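Local structure of pyocin S5 (Pseudomonas aeruginosa PAO1, 6THK) at residues A319-Y331 and A400-V412. The protein is a bacteriocin imported into Pseudomonas aeruginosa that probably kills by forming channels that depolarise the cytoplasmic membrane. The protein carries 1 engineered substitution. Sequence-based numbering, arbitrary orientation.
Sequences ALQDAIKFTADFY and AKSLEKFSKGFGV
The aliphatic chain of Lys405 lies over one face of the Phe326 ring, with CD above the ring centre and 3.7 Å from the centroid in a CH-pi contact. A bend at chi3 brings NZ over the rim of the ring near CE1, an off-centre cation-pi contact 3.9 Å from the Phe326 centroid. Near the plane of this ring, at its edge, sits Ser402 OG, which is hydrogen-bonded to Met398 O and to Thr463 OG1. Phe326 in turn places CE2 over one face of Phe406, 3.5 Å from Phe406 CZ, the two planes inclined at 50°. Phe330 offers a face to the edge of Phe406, whose CZ lies over that face toward the rim; the rings are T-shaped, with planes at 70° and CZ of Phe406 3.5 Å from CG of Phe330. Phe459 of helix 451-464 also meets Phe330, tying this aromatic cluster to another helix of the domain.

Next to the rings the backbones draw close at Gly409, whose CA lies 4.6 Å from CA of Ile324. Ala323 CB fits against Lys405 O and Lys408 CB, the former at 3.4 Å. Thr327 OG1 bonds back to Ala323 O (2.9 Å), which also accepts from Thr327 N on the opposite face of its plane, while Thr327 CG2 rests on Phe410. No hydrogen bond links the segments. The helices cross nearly perpendicularly (-101°), small residues at the close approach and aromatics beside it, packing the C-terminal part of the long helix 272-338 against helix 396-409 within the helical, colicin-type pore-forming domain.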
ATOM      1  N   ALA A 319      26.301 -27.041  -0.540  1.00 58.36           N
ATOM      2  CA  ALA A 319      26.871 -27.850  -1.620  1.00 57.36           C
ATOM      3  C   ALA A 319      28.378 -27.578  -1.743  1.00 60.35           C
ATOM      4  O   ALA A 319      29.147 -28.525  -1.948  1.00 59.35           O
ATOM      5  CB  ALA A 319      26.171 -27.540  -2.935  1.00 57.96           C
ATOM      6  N   LEU A 320      28.791 -26.293  -1.565  1.00 56.29           N
ATOM      7  CA  LEU A 320      30.189 -25.835  -1.566  1.00 55.73           C
ATOM      8  C   LEU A 320      30.956 -26.420  -0.366  1.00 58.09           C
ATOM      9  O   LEU A 320      32.090 -26.864  -0.522  1.00 58.59           O
ATOM     10  CB  LEU A 320      30.266 -24.297  -1.537  1.00 55.56           C
ATOM     11  CG  LEU A 320      31.672 -23.702  -1.617  1.00 60.47           C
ATOM     12  CD1 LEU A 320      32.224 -23.762  -3.046  1.00 61.84           C
ATOM     13  CD2 LEU A 320      31.702 -22.293  -1.101  1.00 60.36           C
ATOM     14  N   GLN A 321      30.339 -26.420   0.819  1.00 52.97           N
ATOM     15  CA  GLN A 321      30.957 -26.979   2.023  1.00 52.12           C
ATOM     16  C   GLN A 321      31.037 -28.498   1.977  1.00 54.81           C
ATOM     17  O   GLN A 321      31.972 -29.071   2.529  1.00 54.58           O
ATOM     18  CB  GLN A 321      30.277 -26.475   3.312  1.00 53.01           C
ATOM     19  CG  GLN A 321      30.523 -24.984   3.639  1.00 62.81           C
ATOM     20  CD  GLN A 321      31.951 -24.486   3.448  1.00 81.10           C
ATOM     21  OE1 GLN A 321      32.203 -23.511   2.723  1.00 79.08           O
ATOM     22  NE2 GLN A 321      32.919 -25.133   4.095  1.00 69.21           N
ATOM     23  N   ASP A 322      30.061 -29.143   1.305  1.00 50.66           N
ATOM     24  CA  ASP A 322      29.991 -30.589   1.111  1.00 49.65           C
ATOM     25  C   ASP A 322      31.022 -31.024   0.063  1.00 52.54           C
ATOM     26  O   ASP A 322      31.496 -32.154   0.108  1.00 52.83           O
ATOM     27  CB  ASP A 322      28.566 -31.030   0.716  1.00 51.75           C
ATOM     28  CG  ASP A 322      27.528 -30.928   1.832  1.00 68.57           C
ATOM     29  OD1 ASP A 322      27.930 -30.904   3.025  1.00 69.73           O
ATOM     30  OD2 ASP A 322      26.312 -30.852   1.515  1.00 77.06           O
ATOM     31  N   ALA A 323      31.381 -30.119  -0.865  1.00 47.14           N
ATOM     32  CA  ALA A 323      32.395 -30.335  -1.895  1.00 45.30           C
ATOM     33  C   ALA A 323      33.780 -30.279  -1.248  1.00 48.71           C
ATOM     34  O   ALA A 323      34.663 -31.058  -1.616  1.00 46.33           O
ATOM     35  CB  ALA A 323      32.279 -29.271  -2.969  1.00 45.24           C
ATOM     36  N   ILE A 324      33.963 -29.350  -0.282  1.00 47.29           N
ATOM     37  CA  ILE A 324      35.203 -29.178   0.481  1.00 47.40           C
ATOM     38  C   ILE A 324      35.418 -30.420   1.372  1.00 52.55           C
ATOM     39  O   ILE A 324      36.524 -30.955   1.433  1.00 53.56           O
ATOM     40  CB  ILE A 324      35.193 -27.827   1.246  1.00 50.10           C
ATOM     41  CG1 ILE A 324      35.217 -26.644   0.241  1.00 50.22           C
ATOM     42  CG2 ILE A 324      36.361 -27.722   2.243  1.00 50.25           C
ATOM     43  CD1 ILE A 324      34.929 -25.258   0.821  1.00 51.54           C
ATOM     44  N   LYS A 325      34.345 -30.900   2.008  1.00 48.40           N
ATOM     45  CA  LYS A 325      34.331 -32.104   2.849  1.00 48.12           C
ATOM     46  C   LYS A 325      34.730 -33.338   2.008  1.00 52.39           C
ATOM     47  O   LYS A 325      35.551 -34.140   2.453  1.00 53.63           O
ATOM     48  CB  LYS A 325      32.913 -32.282   3.401  1.00 50.37           C
ATOM     49  CG  LYS A 325      32.730 -33.268   4.541  1.00 66.95           C
ATOM     50  CD  LYS A 325      31.220 -33.510   4.806  1.00 82.05           C
ATOM     51  CE  LYS A 325      30.416 -32.269   5.189  1.00 91.46           C
ATOM     52  NZ  LYS A 325      28.949 -32.497   5.101  1.00 97.88           N
ATOM     53  N   PHE A 326      34.163 -33.463   0.790  1.00 46.32           N
ATOM     54  CA  PHE A 326      34.406 -34.540  -0.174  1.00 45.07           C
ATOM     55  C   PHE A 326      35.871 -34.572  -0.610  1.00 48.66           C
ATOM     56  O   PHE A 326      36.437 -35.653  -0.719  1.00 48.82           O
ATOM     57  CB  PHE A 326      33.489 -34.350  -1.393  1.00 46.04           C
ATOM     58  CG  PHE A 326      33.622 -35.386  -2.478  1.00 46.54           C
ATOM     59  CD1 PHE A 326      32.931 -36.591  -2.399  1.00 48.96           C
ATOM     60  CD2 PHE A 326      34.391 -35.138  -3.608  1.00 47.01           C
ATOM     61  CE1 PHE A 326      33.026 -37.536  -3.423  1.00 48.78           C
ATOM     62  CE2 PHE A 326      34.487 -36.086  -4.625  1.00 49.12           C
ATOM     63  CZ  PHE A 326      33.805 -37.278  -4.523  1.00 47.22           C
ATOM     64  N   THR A 327      36.470 -33.390  -0.885  1.00 45.61           N
ATOM     65  CA  THR A 327      37.877 -33.275  -1.257  1.00 45.50           C
ATOM     66  C   THR A 327      38.741 -33.739  -0.064  1.00 50.75           C
ATOM     67  O   THR A 327      39.619 -34.566  -0.268  1.00 49.73           O
ATOM     68  CB  THR A 327      38.212 -31.875  -1.765  1.00 49.43           C
ATOM     69  OG1 THR A 327      37.298 -31.530  -2.803  1.00 47.94           O
ATOM     70  CG2 THR A 327      39.631 -31.788  -2.313  1.00 50.12           C
ATOM     71  N   ALA A 328      38.448 -33.258   1.177  1.00 48.14           N
ATOM     72  CA  ALA A 328      39.163 -33.690   2.392  1.00 47.96           C
ATOM     73  C   ALA A 328      39.018 -35.204   2.632  1.00 52.42           C
ATOM     74  O   ALA A 328      39.987 -35.854   3.018  1.00 52.56           O
ATOM     75  CB  ALA A 328      38.662 -32.927   3.608  1.00 48.29           C
ATOM     76  N   ASP A 329      37.832 -35.743   2.387  1.00 48.83           N
ATOM     77  CA  ASP A 329      37.580 -37.163   2.566  1.00 49.12           C
ATOM     78  C   ASP A 329      38.315 -38.005   1.532  1.00 50.67           C
ATOM     79  O   ASP A 329      38.745 -39.114   1.814  1.00 49.69           O
ATOM     80  CB  ASP A 329      36.085 -37.448   2.474  1.00 51.72           C
ATOM     81  CG  ASP A 329      35.349 -37.086   3.730  1.00 68.33           C
ATOM     82  OD1 ASP A 329      35.907 -36.325   4.536  1.00 70.84           O
ATOM     83  OD2 ASP A 329      34.213 -37.556   3.911  1.00 77.13           O
ATOM     84  N   PHE A 330      38.490 -37.457   0.339  1.00 44.24           N
ATOM     85  CA  PHE A 330      39.156 -38.181  -0.729  1.00 42.16           C
ATOM     86  C   PHE A 330      40.587 -38.526  -0.338  1.00 43.50           C
ATOM     87  O   PHE A 330      41.047 -39.616  -0.610  1.00 42.85           O
ATOM     88  CB  PHE A 330      39.116 -37.362  -2.018  1.00 42.32           C
ATOM     89  CG  PHE A 330      39.919 -37.941  -3.141  1.00 41.51           C
ATOM     90  CD1 PHE A 330      39.506 -39.082  -3.789  1.00 43.69           C
ATOM     91  CD2 PHE A 330      41.067 -37.322  -3.567  1.00 42.36           C
ATOM     92  CE1 PHE A 330      40.235 -39.606  -4.830  1.00 44.02           C
ATOM     93  CE2 PHE A 330      41.801 -37.836  -4.609  1.00 45.53           C
ATOM     94  CZ  PHE A 330      41.388 -38.982  -5.242  1.00 43.28           C
ATOM     95  N   TYR A 331      41.287 -37.596   0.294  1.00 38.86           N
ATOM     96  CA  TYR A 331      42.644 -37.855   0.735  1.00 39.58           C
ATOM     97  C   TYR A 331      42.679 -38.957   1.791  1.00 45.10           C
ATOM     98  O   TYR A 331      43.581 -39.778   1.799  1.00 43.86           O
ATOM     99  CB  TYR A 331      43.306 -36.588   1.257  1.00 39.47           C
ATOM    100  CG  TYR A 331      43.377 -35.477   0.249  1.00 38.44           C
ATOM    101  CD1 TYR A 331      44.142 -35.599  -0.888  1.00 39.74           C
ATOM    102  CD2 TYR A 331      42.681 -34.304   0.439  1.00 38.78           C
ATOM    103  CE1 TYR A 331      44.209 -34.583  -1.813  1.00 41.36           C
ATOM    104  CE2 TYR A 331      42.739 -33.286  -0.477  1.00 39.69           C
ATOM    105  CZ  TYR A 331      43.506 -33.431  -1.600  1.00 48.50           C
ATOM    106  OH  TYR A 331      43.566 -32.417  -2.514  1.00 53.22           O
ATOM    107  N   ALA A 400      31.769 -37.751 -13.651  1.00 56.78           N
ATOM    108  CA  ALA A 400      31.177 -36.419 -13.885  1.00 55.48           C
ATOM    109  C   ALA A 400      30.787 -35.740 -12.580  1.00 57.61           C
ATOM    110  O   ALA A 400      31.039 -34.546 -12.410  1.00 57.99           O
ATOM    111  CB  ALA A 400      29.960 -36.542 -14.782  1.00 55.91           C
ATOM    112  N   LYS A 401      30.211 -36.522 -11.650  1.00 52.30           N
ATOM    113  CA  LYS A 401      29.761 -36.081 -10.340  1.00 51.52           C
ATOM    114  C   LYS A 401      30.929 -35.756  -9.405  1.00 52.79           C
ATOM    115  O   LYS A 401      30.833 -34.823  -8.607  1.00 53.32           O
ATOM    116  CB  LYS A 401      28.833 -37.149  -9.742  1.00 54.60           C
ATOM    117  CG  LYS A 401      28.236 -36.793  -8.390  1.00 73.84           C
ATOM    118  CD  LYS A 401      27.354 -35.538  -8.421  1.00 83.71           C
ATOM    119  CE  LYS A 401      26.738 -35.290  -7.077  1.00 86.77           C
ATOM    120  NZ  LYS A 401      25.964 -36.473  -6.630  1.00 91.75           N
ATOM    121  N   SER A 402      32.020 -36.527  -9.499  1.00 46.55           N
ATOM    122  CA  SER A 402      33.221 -36.324  -8.693  1.00 45.04           C
ATOM    123  C   SER A 402      33.963 -35.092  -9.176  1.00 48.27           C
ATOM    124  O   SER A 402      34.355 -34.261  -8.358  1.00 47.09           O
ATOM    125  CB  SER A 402      34.116 -37.554  -8.751  1.00 46.37           C
ATOM    126  OG  SER A 402      33.446 -38.636  -8.126  1.00 51.52           O
ATOM    127  N   LEU A 403      34.092 -34.932 -10.520  1.00 45.19           N
ATOM    128  CA  LEU A 403      34.727 -33.758 -11.120  1.00 44.78           C
ATOM    129  C   LEU A 403      33.986 -32.447 -10.750  1.00 49.46           C
ATOM    130  O   LEU A 403      34.642 -31.431 -10.540  1.00 47.59           O
ATOM    131  CB  LEU A 403      34.900 -33.920 -12.646  1.00 44.31           C
ATOM    132  CG  LEU A 403      35.413 -32.695 -13.447  1.00 47.85           C
ATOM    133  CD1 LEU A 403      36.824 -32.291 -13.020  1.00 47.92           C
ATOM    134  CD2 LEU A 403      35.379 -32.964 -14.949  1.00 47.22           C
ATOM    135  N   GLU A 404      32.647 -32.474 -10.609  1.00 48.90           N
ATOM    136  CA  GLU A 404      31.961 -31.235 -10.241  1.00 49.99           C
ATOM    137  C   GLU A 404      32.241 -30.886  -8.770  1.00 53.64           C
ATOM    138  O   GLU A 404      32.581 -29.739  -8.480  1.00 53.13           O
ATOM    139  CB  GLU A 404      30.463 -31.212 -10.627  1.00 52.10           C
ATOM    140  CG  GLU A 404      29.533 -32.190  -9.922  1.00 68.32           C
ATOM    141  CD  GLU A 404      28.058 -31.922 -10.165  1.00 99.32           C
ATOM    142  OE1 GLU A 404      27.555 -30.882  -9.679  1.00 98.13           O
ATOM    143  OE2 GLU A 404      27.406 -32.748 -10.848  1.00 94.26           O
ATOM    144  N   LYS A 405      32.258 -31.905  -7.886  1.00 49.89           N
ATOM    145  CA  LYS A 405      32.587 -31.740  -6.469  1.00 48.30           C
ATOM    146  C   LYS A 405      34.042 -31.269  -6.282  1.00 49.74           C
ATOM    147  O   LYS A 405      34.272 -30.303  -5.553  1.00 49.86           O
ATOM    148  CB  LYS A 405      32.327 -33.044  -5.700  1.00 49.88           C
ATOM    149  CG  LYS A 405      30.909 -33.144  -5.137  1.00 49.26           C
ATOM    150  CD  LYS A 405      30.630 -34.487  -4.475  1.00 54.08           C
ATOM    151  CE  LYS A 405      30.253 -35.558  -5.476  1.00 66.23           C
ATOM    152  NZ  LYS A 405      30.111 -36.905  -4.861  1.00 76.78           N
ATOM    153  N   PHE A 406      35.018 -31.918  -6.951  1.00 44.36           N
ATOM    154  CA  PHE A 406      36.432 -31.509  -6.840  1.00 42.75           C
ATOM    155  C   PHE A 406      36.629 -30.095  -7.372  1.00 47.53           C
ATOM    156  O   PHE A 406      37.314 -29.299  -6.725  1.00 47.96           O
ATOM    157  CB  PHE A 406      37.394 -32.504  -7.526  1.00 43.32           C
ATOM    158  CG  PHE A 406      37.556 -33.837  -6.822  1.00 43.42           C
ATOM    159  CD1 PHE A 406      37.979 -33.899  -5.495  1.00 44.61           C
ATOM    160  CD2 PHE A 406      37.337 -35.033  -7.501  1.00 43.84           C
ATOM    161  CE1 PHE A 406      38.107 -35.130  -4.843  1.00 44.86           C
ATOM    162  CE2 PHE A 406      37.474 -36.265  -6.848  1.00 45.69           C
ATOM    163  CZ  PHE A 406      37.874 -36.304  -5.532  1.00 43.45           C
ATOM    164  N   SER A 407      35.977 -29.768  -8.513  1.00 43.99           N
ATOM    165  CA  SER A 407      36.036 -28.438  -9.128  1.00 45.03           C
ATOM    166  C   SER A 407      35.486 -27.355  -8.193  1.00 50.16           C
ATOM    167  O   SER A 407      36.076 -26.275  -8.089  1.00 50.13           O
ATOM    168  CB  SER A 407      35.305 -28.411 -10.466  1.00 48.82           C
ATOM    169  OG  SER A 407      35.971 -29.226 -11.419  1.00 57.96           O
ATOM    170  N   LYS A 408      34.370 -27.652  -7.504  1.00 46.50           N
ATOM    171  CA  LYS A 408      33.771 -26.743  -6.533  1.00 46.90           C
ATOM    172  C   LYS A 408      34.761 -26.526  -5.364  1.00 52.47           C
ATOM    173  O   LYS A 408      35.111 -25.388  -5.086  1.00 51.55           O
ATOM    174  CB  LYS A 408      32.443 -27.309  -6.036  1.00 50.42           C
ATOM    175  CG  LYS A 408      31.234 -26.803  -6.817  1.00 70.29           C
ATOM    176  CD  LYS A 408      29.911 -27.239  -6.186  1.00 78.05           C
ATOM    177  CE  LYS A 408      28.727 -26.850  -7.036  1.00 87.13           C
ATOM    178  NZ  LYS A 408      27.450 -27.363  -6.473  1.00 96.96           N
ATOM    179  N   GLY A 409      35.273 -27.620  -4.786  1.00 50.42           N
ATOM    180  CA  GLY A 409      36.248 -27.607  -3.700  1.00 50.52           C
ATOM    181  C   GLY A 409      37.466 -26.741  -3.977  1.00 55.01           C
ATOM    182  O   GLY A 409      37.905 -25.992  -3.094  1.00 55.15           O
ATOM    183  N   PHE A 410      37.998 -26.817  -5.226  1.00 49.66           N
ATOM    184  CA  PHE A 410      39.144 -26.037  -5.708  1.00 48.20           C
ATOM    185  C   PHE A 410      38.746 -24.638  -6.200  1.00 51.03           C
ATOM    186  O   PHE A 410      39.614 -23.825  -6.508  1.00 51.06           O
ATOM    187  CB  PHE A 410      39.896 -26.801  -6.823  1.00 49.76           C
ATOM    188  CG  PHE A 410      40.453 -28.156  -6.449  1.00 50.14           C
ATOM    189  CD1 PHE A 410      41.043 -28.370  -5.202  1.00 51.13           C
ATOM    190  CD2 PHE A 410      40.462 -29.200  -7.372  1.00 50.91           C
ATOM    191  CE1 PHE A 410      41.563 -29.622  -4.861  1.00 50.76           C
ATOM    192  CE2 PHE A 410      40.996 -30.448  -7.033  1.00 52.38           C
ATOM    193  CZ  PHE A 410      41.547 -30.648  -5.783  1.00 49.90           C
ATOM    194  N   GLY A 411      37.448 -24.366  -6.266  1.00 47.12           N
ATOM    195  CA  GLY A 411      36.951 -23.067  -6.711  1.00 47.50           C
ATOM    196  C   GLY A 411      37.323 -22.733  -8.143  1.00 52.26           C
ATOM    197  O   GLY A 411      37.850 -21.650  -8.413  1.00 53.88           O
ATOM    198  N   VAL A 412      37.119 -23.700  -9.048  1.00 46.18           N
ATOM    199  CA  VAL A 412      37.367 -23.576 -10.485  1.00 44.45           C
ATOM    200  C   VAL A 412      35.999 -23.729 -11.159  1.00 48.41           C
ATOM    201  O   VAL A 412      35.127 -24.424 -10.605  1.00 46.78           O
ATOM    202  CB  VAL A 412      38.459 -24.545 -11.050  1.00 47.24           C
ATOM    203  CG1 VAL A 412      39.841 -24.212 -10.501  1.00 46.96           C
ATOM    204  CG2 VAL A 412      38.127 -26.004 -10.807  1.00 46.30           C
TER